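Local coordinates for scavenger receptor with C-type lectin type I (Homo sapiens, PDB 2OX8), which probably binds carbohydrate through its C-type lectin domain, including the leukocyte cell-surface glycan Lewis(x), at residues 41-46 and 83-88; 50-55 and 107-112; 65-70 and 76-81. All coordinates share one frame; numbering follows the deposited sequence.

Contact 1. Residues 41-46 and 83-88; sequences VFINTR and PDYKNW. With ZN (zinc ion), chain F.
The backbones of Asn44 and Tyr85 approach to 5.7 Å between their CA atoms, where two irregular segments of the C-type lectin fold pass each other: 41-46 leads into helix 46-55, whereas segment 83-88 belongs to the long excursion between strands 76-77 and 106-109. One side chain does most of the work. Tyr85 carries its ring across to the other segment because chi1 (179°) turns CG away from the backbone N, and it sets one face on the chain there. Thr45 C sits 3.9 Å above the ring plane, over its centre, and Arg46 N lies farther out toward the rim. Aromatic surface thus covers the start of the helix, where Thr45 is the N-cap and its OG1 bonds to Glu48 N.

The ring edge has a different neighbour. Ile43 O lies near the ring plane, 4.0 Å from Tyr85 CD2, while Ile43 CG2 reaches Tyr85 CE2 at 4.1 Å. No hydrogen bond joins the segments; the join is an aromatic ring packed on main chain. Just before Ile43, the carbonyl of Phe42 binds a zinc ion, with Glu48 and Glu129 completing the protein ligands. At the far rim of the ring, Arg46 contributes only the root of its side chain; the chain, extended from CG to NE, leads off, and Arg46 CB stays 3.5 Å from Tyr85 CE1.

Contact 2. Residues 50-55 and 107-112; sequences QWIKKQ and AGLIYA
Ile52 and Leu109 meet methyl to methyl, joining helix 46-55 to the strand 106-109 of the central sheet in the C-type lectin fold. Ile52 CG2 comes to 3.3 Å from Leu109 CD1, a close approach for two carbon atoms, and this single pair is the tight part of the contact. Ile52 CG2 stands anti to the backbone N and leaves the helix toward the strand, while Leu109 holds CG anti to its own N (chi1 -160°) and, with chi2 -168°, sends CD1 farthest out. The two side chains slant across one another instead of running alongside. Both are buried. Ile43 also packs on Ile52, and Leu109 also touches Met56 and Ile64 of strand 62-67, so the pair forms one link in a wider apolar layer between helix and sheet.

The other side is looser and faces solvent. Past Leu109 the chain leaves the strand, and at Ala112, an exposed residue, it comes alongside Lys53. The approach there is between a methylene and a carbonyl: Lys53 CD lies 4.1 Å from Ala112 O. The lysine is extended beyond CG and carries its ammonium past this oxygen, leaving Lys53 NZ 4.8 Å from Ala112 O, too far for a hydrogen bond. The nearest backbones, Lys53 and Ala112, remain 7.1 Å apart between CA atoms.

Neither a hydrogen bond nor a salt bridge crosses between the segments. The chemistry therefore implies that helix and strand are held here by the fit of branched aliphatic groups, without directional bonds, while the lysine arm only skirts the exposed margin.

Contact 3. Residues 65-70 and 76-81; sequences GLTDSE and KWLDGT. With ZN (zinc ion), chain H.
Gly65 O is approached by three groups of segment 76-81 at once, the odd feature of this short antiparallel hairpin of the C-type lectin fold, in which Gly65 and Leu66 belong to the family's WIGL motif. Leu78 N donates a hydrogen bond of 3.0 Å to Gly65 O from above the carbonyl plane, 39° out of it. Trp77 CA makes a CA-H...O contact with the same Gly65 O, also at 3.0 Å, and the indole edge presents Trp77 CE3 to Gly65 O at 2.9 Å. The chain turns a corner at Gly65, and its carbonyl lies at the indole edge, near the ring plane.

Beyond the corner the pairing becomes regular. Thr67 and Lys76 form a hydrogen-bonded pair, with Thr67 N to Lys76 O at 3.0 Å and Lys76 N to Thr67 O at 2.9 Å. Leu66 and Trp77 are the non-hydrogen-bonded pair, with both side chains on the same face of the sheet: Leu66 CB touches Trp77 CZ3 at 3.7 Å, and Leu66 CD1 hangs over one indole face toward its rim. Trp77 also meets Trp115 edge-to-face and reaches Asn44 and Pro83. A type I turn starts at Trp77, the last strand residue, and ends at Gly80.

At the other end Asp68 grips a zinc ion with both carboxylate oxygens, joined by Glu72, His100 and Asp105; the site probably corresponds to the auxiliary calcium site of related lectins. On the face shared by Thr67 and Lys76, the lysine chain runs out extended toward Glu70, whose own chain bends at chi2 to meet it. The salt bridge is short: Lys76 NZ lies 2.6 Å from Glu70 OE1, on the syn side and 24° out of the carboxylate plane.

In the fold
Contact 3 lies nested, in sequence, inside the loops closed by contacts 1 and 2, and all three lie in one C-type lectin domain. Contacts 1 and 3, with centres 12 Å apart, are tied by a probable hydrogen bond from Gly65 N to Val41 O (2.8 Å). Contacts 1 and 2 lie 11 Å apart by centres, and Ile43 CG1 packs on Ile52 CD1 at 3.5 Å. Contacts 2 and 3 sit on opposite sides of the chain's centre, yet a probable bond from Ala107 N to Leu66 O (3.1 Å) joins their strands. The zinc ions bound by Phe42 and by Asp68 are 21.8 Å apart, so contacts 1 and 3 hold ligands of two separate metal sites.

Contact 1. Residues 41-46 and 83-88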
loop_
_atom_site.group_PDB
_atom_site.type_symbol
_atom_site.label_atom_id
_atom_site.label_comp_id
_atom_site.label_asym_id
_atom_site.label_seq_id
_atom_site.Cartn_x
_atom_site.Cartn_y
_atom_site.Cartn_z
ATOM N N VAL A 41 3.996 0.246 -3.004
ATOM C CA VAL A 41 4.872 0.310 -1.849
ATOM C C VAL A 41 4.775 -0.842 -0.835
ATOM O O VAL A 41 3.694 -1.377 -0.584
ATOM C CB VAL A 41 4.640 1.662 -1.125
ATOM C CG1 VAL A 41 3.265 1.675 -0.484
ATOM C CG2 VAL A 41 5.701 1.915 -0.107
ATOM N N PHE A 42 5.925 -1.225 -0.280
ATOM C CA PHE A 42 6.013 -2.258 0.757
ATOM C C PHE A 42 6.468 -1.455 1.968
ATOM O O PHE A 42 7.372 -0.617 1.854
ATOM C CB PHE A 42 7.103 -3.299 0.469
ATOM C CG PHE A 42 6.863 -4.131 -0.744
ATOM C CD1 PHE A 42 7.928 -4.723 -1.400
ATOM C CD2 PHE A 42 5.581 -4.303 -1.258
ATOM C CE1 PHE A 42 7.729 -5.473 -2.565
ATOM C CE2 PHE A 42 5.368 -5.051 -2.419
ATOM C CZ PHE A 42 6.450 -5.634 -3.073
ATOM N N ILE A 43 5.843 -1.680 3.118
ATOM C CA ILE A 43 6.236 -0.956 4.327
ATOM C C ILE A 43 6.804 -1.969 5.320
ATOM O O ILE A 43 6.054 -2.724 5.939
ATOM C CB ILE A 43 5.034 -0.218 4.918
ATOM C CG1 ILE A 43 4.567 0.839 3.914
ATOM C CG2 ILE A 43 5.405 0.405 6.255
ATOM C CD1 ILE A 43 3.165 1.293 4.121
ATOM N N ASN A 44 8.128 -1.988 5.462
ATOM C CA ASN A 44 8.753 -2.964 6.330
ATOM C C ASN A 44 9.404 -2.544 7.644
ATOM O O ASN A 44 10.090 -3.343 8.272
ATOM C CB ASN A 44 9.745 -3.769 5.512
ATOM C CG ASN A 44 9.057 -4.660 4.516
ATOM O OD1 ASN A 44 8.246 -5.501 4.888
ATOM N ND2 ASN A 44 9.367 -4.476 3.238
ATOM N N THR A 45 9.178 -1.313 8.072
ATOM C CA THR A 45 9.749 -0.840 9.314
ATOM C C THR A 45 8.911 0.319 9.767
ATOM O O THR A 45 8.283 0.982 8.948
ATOM C CB THR A 45 11.194 -0.338 9.118
ATOM O OG1 THR A 45 11.217 0.662 8.086
ATOM C CG2 THR A 45 12.113 -1.489 8.731
ATOM N N ARG A 46 8.895 0.570 11.066
ATOM C CA ARG A 46 8.125 1.682 11.596
ATOM C C ARG A 46 8.668 2.999 11.077
ATOM O O ARG A 46 7.894 3.896 10.748
ATOM C CB ARG A 46 8.152 1.680 13.130
ATOM C CG ARG A 46 9.531 1.500 13.749
ATOM C CD ARG A 46 9.530 1.892 15.226
ATOM N NE ARG A 46 10.851 1.760 15.845
ATOM C CZ ARG A 46 11.365 0.609 16.273
ATOM N NH1 ARG A 46 10.670 -0.516 16.150
ATOM N NH2 ARG A 46 12.571 0.586 16.829
ATOM N N PRO A 83 4.211 -9.681 6.046
ATOM C CA PRO A 83 4.722 -8.551 6.818
ATOM C C PRO A 83 5.052 -8.781 8.283
ATOM O O PRO A 83 4.183 -9.114 9.085
ATOM C CB PRO A 83 3.638 -7.490 6.628
ATOM C CG PRO A 83 2.403 -8.303 6.531
ATOM C CD PRO A 83 2.826 -9.435 5.614
ATOM N N ASP A 84 6.324 -8.626 8.629
ATOM C CA ASP A 84 6.692 -8.728 10.021
ATOM C C ASP A 84 5.985 -7.463 10.537
ATOM O O ASP A 84 4.823 -7.544 10.947
ATOM C CB ASP A 84 8.211 -8.637 10.201
ATOM C CG ASP A 84 8.949 -9.808 9.567
ATOM O OD1 ASP A 84 8.458 -10.954 9.691
ATOM O OD2 ASP A 84 10.025 -9.585 8.957
ATOM N N TYR A 85 6.658 -6.308 10.461
ATOM C CA TYR A 85 6.079 -5.025 10.876
ATOM C C TYR A 85 4.618 -4.934 10.443
ATOM O O TYR A 85 4.272 -5.303 9.322
ATOM C CB TYR A 85 6.824 -3.844 10.245
ATOM C CG TYR A 85 6.241 -2.505 10.640
ATOM C CD1 TYR A 85 6.414 -2.014 11.940
ATOM C CD2 TYR A 85 5.445 -1.771 9.758
ATOM C CE1 TYR A 85 5.806 -0.839 12.359
ATOM C CE2 TYR A 85 4.821 -0.579 10.169
ATOM C CZ TYR A 85 5.006 -0.126 11.478
ATOM O OH TYR A 85 4.366 0.999 11.945
ATOM N N LYS A 86 3.766 -4.428 11.327
ATOM C CA LYS A 86 2.348 -4.320 11.015
ATOM C C LYS A 86 1.721 -3.046 11.556
ATOM O O LYS A 86 1.978 -2.662 12.695
ATOM C CB LYS A 86 1.598 -5.521 11.575
ATOM C CG LYS A 86 2.094 -6.841 11.047
ATOM C CD LYS A 86 1.214 -7.959 11.534
ATOM C CE LYS A 86 1.671 -9.284 10.973
ATOM N NZ LYS A 86 0.730 -10.363 11.368
ATOM N N ASN A 87 0.901 -2.395 10.729
ATOM C CA ASN A 87 0.236 -1.165 11.143
ATOM C C ASN A 87 -1.255 -1.205 10.803
ATOM O O ASN A 87 -1.825 -0.245 10.282
ATOM C CB ASN A 87 0.895 0.030 10.473
ATOM C CG ASN A 87 0.446 1.342 11.066
ATOM O OD1 ASN A 87 0.433 1.507 12.290
ATOM N ND2 ASN A 87 0.080 2.292 10.205
ATOM N N TRP A 88 -1.890 -2.319 11.118
ATOM C CA TRP A 88 -3.306 -2.481 10.838
ATOM C C TRP A 88 -4.245 -1.661 11.731
ATOM O O TRP A 88 -4.007 -1.483 12.923
ATOM C CB TRP A 88 -3.682 -3.955 10.965
ATOM C CG TRP A 88 -3.108 -4.816 9.919
ATOM C CD1 TRP A 88 -2.139 -5.746 10.079
ATOM C CD2 TRP A 88 -3.545 -4.912 8.558
ATOM N NE1 TRP A 88 -1.950 -6.433 8.909
ATOM C CE2 TRP A 88 -2.802 -5.944 7.956
ATOM C CE3 TRP A 88 -4.503 -4.225 7.790
ATOM C CZ2 TRP A 88 -2.978 -6.321 6.623
ATOM C CZ3 TRP A 88 -4.680 -4.599 6.459
ATOM C CH2 TRP A 88 -3.917 -5.642 5.890
HETATM ZN ZN ZN F . 9.306 0.044 1.382
#

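Contact 2. Residues 50-55 and 107-112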
loop_
_atom_site.group_PDB
_atom_site.type_symbol
_atom_site.label_atom_id
_atom_site.label_comp_id
_atom_site.label_asym_id
_atom_site.label_seq_id
_atom_site.Cartn_x
_atom_site.Cartn_y
_atom_site.Cartn_z
ATOM N N GLN A 50 6.541 5.808 9.437
ATOM C CA GLN A 50 6.428 7.168 9.963
ATOM C C GLN A 50 6.772 8.219 8.904
ATOM O O GLN A 50 6.231 9.318 8.926
ATOM C CB GLN A 50 7.331 7.353 11.191
ATOM C CG GLN A 50 6.995 6.379 12.327
ATOM C CD GLN A 50 7.830 6.602 13.585
ATOM O OE1 GLN A 50 9.065 6.661 13.531
ATOM N NE2 GLN A 50 7.154 6.714 14.727
ATOM N N TRP A 51 7.670 7.875 7.979
ATOM C CA TRP A 51 8.078 8.798 6.920
ATOM C C TRP A 51 6.979 8.923 5.882
ATOM O O TRP A 51 6.636 10.020 5.448
ATOM C CB TRP A 51 9.335 8.301 6.224
ATOM C CG TRP A 51 9.743 9.169 5.083
ATOM C CD1 TRP A 51 10.385 10.364 5.160
ATOM C CD2 TRP A 51 9.508 8.928 3.680
ATOM N NE1 TRP A 51 10.569 10.893 3.900
ATOM C CE2 TRP A 51 10.040 10.034 2.972
ATOM C CE3 TRP A 51 8.901 7.892 2.956
ATOM C CZ2 TRP A 51 9.981 10.134 1.569
ATOM C CZ3 TRP A 51 8.843 7.996 1.560
ATOM C CH2 TRP A 51 9.381 9.112 0.886
ATOM N N ILE A 52 6.439 7.776 5.483
ATOM C CA ILE A 52 5.381 7.738 4.492
ATOM C C ILE A 52 4.216 8.623 4.916
ATOM O O ILE A 52 3.642 9.335 4.090
ATOM C CB ILE A 52 4.924 6.289 4.263
ATOM C CG1 ILE A 52 5.954 5.579 3.386
ATOM C CG2 ILE A 52 3.549 6.253 3.621
ATOM C CD1 ILE A 52 5.685 4.091 3.163
ATOM N N LYS A 53 3.881 8.580 6.206
ATOM C CA LYS A 53 2.796 9.391 6.765
ATOM C C LYS A 53 3.111 10.897 6.685
ATOM O O LYS A 53 2.258 11.686 6.293
ATOM C CB LYS A 53 2.539 8.986 8.225
ATOM C CG LYS A 53 1.550 9.873 8.969
ATOM C CD LYS A 53 1.613 9.616 10.476
ATOM C CE LYS A 53 1.042 10.794 11.292
ATOM N NZ LYS A 53 1.340 10.718 12.770
ATOM N N LYS A 54 4.329 11.290 7.055
ATOM C CA LYS A 54 4.732 12.699 7.005
ATOM C C LYS A 54 4.485 13.243 5.596
ATOM O O LYS A 54 4.036 14.374 5.432
ATOM C CB LYS A 54 6.219 12.858 7.332
ATOM C CG LYS A 54 6.712 12.070 8.530
ATOM C CD LYS A 54 6.509 12.813 9.837
ATOM C CE LYS A 54 6.830 11.914 11.036
ATOM N NZ LYS A 54 5.861 10.766 11.158
ATOM N N GLN A 55 4.791 12.426 4.588
ATOM C CA GLN A 55 4.606 12.798 3.188
ATOM C C GLN A 55 3.162 13.008 2.777
ATOM O O GLN A 55 2.897 13.756 1.842
ATOM C CB GLN A 55 5.187 11.733 2.259
ATOM C CG GLN A 55 6.670 11.604 2.328
ATOM C CD GLN A 55 7.337 12.947 2.397
ATOM O OE1 GLN A 55 7.031 13.850 1.609
ATOM N NE2 GLN A 55 8.259 13.098 3.344
ATOM N N ALA A 107 -5.164 -4.094 0.411
ATOM C CA ALA A 107 -4.942 -3.110 1.464
ATOM C C ALA A 107 -4.546 -1.704 0.976
ATOM O O ALA A 107 -4.027 -1.514 -0.124
ATOM C CB ALA A 107 -3.893 -3.633 2.446
ATOM N N GLY A 108 -4.814 -0.723 1.829
ATOM C CA GLY A 108 -4.501 0.653 1.533
ATOM C C GLY A 108 -4.221 1.369 2.841
ATOM O O GLY A 108 -4.727 0.983 3.901
ATOM N N LEU A 109 -3.401 2.408 2.758
ATOM C CA LEU A 109 -3.013 3.205 3.906
ATOM C C LEU A 109 -4.022 4.337 3.993
ATOM O O LEU A 109 -4.469 4.844 2.964
ATOM C CB LEU A 109 -1.616 3.775 3.654
ATOM C CG LEU A 109 -0.658 4.285 4.733
ATOM C CD1 LEU A 109 0.476 5.025 4.038
ATOM C CD2 LEU A 109 -1.354 5.224 5.692
ATOM N N ILE A 110 -4.404 4.725 5.203
ATOM C CA ILE A 110 -5.346 5.834 5.353
ATOM C C ILE A 110 -4.669 6.992 6.065
ATOM O O ILE A 110 -3.635 6.812 6.705
ATOM C CB ILE A 110 -6.594 5.438 6.174
ATOM C CG1 ILE A 110 -6.182 5.067 7.602
ATOM C CG2 ILE A 110 -7.330 4.313 5.470
ATOM C CD1 ILE A 110 -7.299 4.499 8.447
ATOM N N TYR A 111 -5.238 8.186 5.946
ATOM C CA TYR A 111 -4.655 9.330 6.637
ATOM C C TYR A 111 -4.687 8.898 8.093
ATOM O O TYR A 111 -5.701 8.377 8.560
ATOM C CB TYR A 111 -5.504 10.585 6.451
ATOM C CG TYR A 111 -4.741 11.862 6.731
ATOM C CD1 TYR A 111 -3.725 12.286 5.868
ATOM C CD2 TYR A 111 -5.011 12.633 7.865
ATOM C CE1 TYR A 111 -3.001 13.441 6.123
ATOM C CE2 TYR A 111 -4.282 13.800 8.131
ATOM C CZ TYR A 111 -3.281 14.196 7.255
ATOM O OH TYR A 111 -2.565 15.351 7.490
ATOM N N ALA A 112 -3.573 9.096 8.788
ATOM C CA ALA A 112 -3.412 8.701 10.192
ATOM C C ALA A 112 -2.358 7.603 10.203
ATOM O O ALA A 112 -1.748 7.316 11.237
ATOM C CB ALA A 112 -4.720 8.178 10.790
#

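Contact 3. Residues 65-70 and 76-81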
loop_
_atom_site.group_PDB
_atom_site.type_symbol
_atom_site.label_atom_id
_atom_site.label_comp_id
_atom_site.label_asym_id
_atom_site.label_seq_id
_atom_site.Cartn_x
_atom_site.Cartn_y
_atom_site.Cartn_z
ATOM N N GLY A 65 1.216 -2.225 -1.504
ATOM C CA GLY A 65 1.384 -3.531 -2.133
ATOM C C GLY A 65 1.162 -4.716 -1.205
ATOM O O GLY A 65 2.063 -5.531 -0.997
ATOM N N LEU A 66 -0.044 -4.810 -0.661
ATOM C CA LEU A 66 -0.390 -5.857 0.279
ATOM C C LEU A 66 -1.720 -6.438 -0.129
ATOM O O LEU A 66 -2.680 -5.699 -0.401
ATOM C CB LEU A 66 -0.475 -5.276 1.693
ATOM C CG LEU A 66 -0.677 -6.230 2.875
ATOM C CD1 LEU A 66 0.326 -7.380 2.818
ATOM C CD2 LEU A 66 -0.530 -5.442 4.181
ATOM N N THR A 67 -1.769 -7.765 -0.177
ATOM C CA THR A 67 -2.967 -8.474 -0.589
ATOM C C THR A 67 -3.052 -9.856 0.055
ATOM O O THR A 67 -2.058 -10.368 0.580
ATOM C CB THR A 67 -2.960 -8.639 -2.119
ATOM O OG1 THR A 67 -1.835 -9.446 -2.509
ATOM C CG2 THR A 67 -2.822 -7.271 -2.796
ATOM N N ASP A 68 -4.244 -10.447 0.026
ATOM C CA ASP A 68 -4.432 -11.794 0.571
ATOM C C ASP A 68 -5.074 -12.691 -0.493
ATOM O O ASP A 68 -5.403 -13.848 -0.238
ATOM C CB ASP A 68 -5.282 -11.758 1.851
ATOM C CG ASP A 68 -6.773 -11.711 1.576
ATOM O OD1 ASP A 68 -7.188 -11.024 0.615
ATOM O OD2 ASP A 68 -7.532 -12.356 2.338
ATOM N N SER A 69 -5.209 -12.137 -1.695
ATOM C CA SER A 69 -5.797 -12.814 -2.843
ATOM C C SER A 69 -5.181 -14.167 -3.230
ATOM O O SER A 69 -5.884 -15.036 -3.745
ATOM C CB SER A 69 -5.761 -11.882 -4.056
ATOM O OG SER A 69 -4.425 -11.562 -4.410
ATOM N N GLU A 70 -3.884 -14.356 -3.014
ATOM C CA GLU A 70 -3.266 -15.636 -3.361
ATOM C C GLU A 70 -3.925 -16.715 -2.496
ATOM O O GLU A 70 -4.430 -17.718 -2.999
ATOM C CB GLU A 70 -1.757 -15.615 -3.078
ATOM C CG GLU A 70 -0.997 -16.800 -3.677
ATOM C CD GLU A 70 0.038 -17.411 -2.728
ATOM O OE1 GLU A 70 0.875 -16.658 -2.170
ATOM O OE2 GLU A 70 0.018 -18.653 -2.549
ATOM N N LYS A 76 0.216 -10.868 2.230
ATOM C CA LYS A 76 1.595 -10.772 1.766
ATOM C C LYS A 76 1.846 -9.559 0.882
ATOM O O LYS A 76 0.942 -9.039 0.223
ATOM C CB LYS A 76 1.970 -12.011 0.951
ATOM C CG LYS A 76 1.986 -13.330 1.688
ATOM C CD LYS A 76 2.280 -14.424 0.682
ATOM C CE LYS A 76 2.157 -15.819 1.263
ATOM N NZ LYS A 76 2.027 -16.798 0.142
ATOM N N TRP A 77 3.098 -9.122 0.867
ATOM C CA TRP A 77 3.506 -8.008 0.034
ATOM C C TRP A 77 3.653 -8.623 -1.353
ATOM O O TRP A 77 3.947 -9.815 -1.454
ATOM C CB TRP A 77 4.843 -7.468 0.516
ATOM C CG TRP A 77 4.785 -6.838 1.856
ATOM C CD1 TRP A 77 5.399 -7.272 2.989
ATOM C CD2 TRP A 77 4.117 -5.616 2.201
ATOM N NE1 TRP A 77 5.163 -6.394 4.023
ATOM C CE2 TRP A 77 4.378 -5.370 3.567
ATOM C CE3 TRP A 77 3.327 -4.706 1.488
ATOM C CZ2 TRP A 77 3.879 -4.254 4.236
ATOM C CZ3 TRP A 77 2.829 -3.591 2.158
ATOM C CH2 TRP A 77 3.107 -3.378 3.518
ATOM N N LEU A 78 3.456 -7.838 -2.410
ATOM C CA LEU A 78 3.550 -8.367 -3.775
ATOM C C LEU A 78 4.822 -9.184 -4.095
ATOM O O LEU A 78 4.917 -9.785 -5.162
ATOM C CB LEU A 78 3.428 -7.228 -4.795
ATOM C CG LEU A 78 2.158 -6.391 -4.756
ATOM C CD1 LEU A 78 2.333 -5.169 -5.635
ATOM C CD2 LEU A 78 0.972 -7.216 -5.185
ATOM N N ASP A 79 5.797 -9.189 -3.194
ATOM C CA ASP A 79 7.029 -9.942 -3.401
ATOM C C ASP A 79 6.959 -11.317 -2.730
ATOM O O ASP A 79 7.972 -12.004 -2.620
ATOM C CB ASP A 79 8.213 -9.187 -2.807
ATOM C CG ASP A 79 8.220 -9.220 -1.282
ATOM O OD1 ASP A 79 7.270 -9.791 -0.692
ATOM O OD2 ASP A 79 9.176 -8.675 -0.673
ATOM N N GLY A 80 5.764 -11.695 -2.271
ATOM C CA GLY A 80 5.583 -12.967 -1.582
ATOM C C GLY A 80 5.694 -12.879 -0.059
ATOM O O GLY A 80 4.892 -13.460 0.653
ATOM N N THR A 81 6.686 -12.150 0.441
ATOM C CA THR A 81 6.907 -11.986 1.880
ATOM C C THR A 81 5.661 -11.661 2.721
ATOM O O THR A 81 4.699 -11.068 2.236
ATOM C CB THR A 81 7.953 -10.878 2.153
ATOM O OG1 THR A 81 9.201 -11.225 1.526
ATOM C CG2 THR A 81 8.161 -10.705 3.666
HETATM ZN ZN ZN H . -9.116 -11.652 1.288
#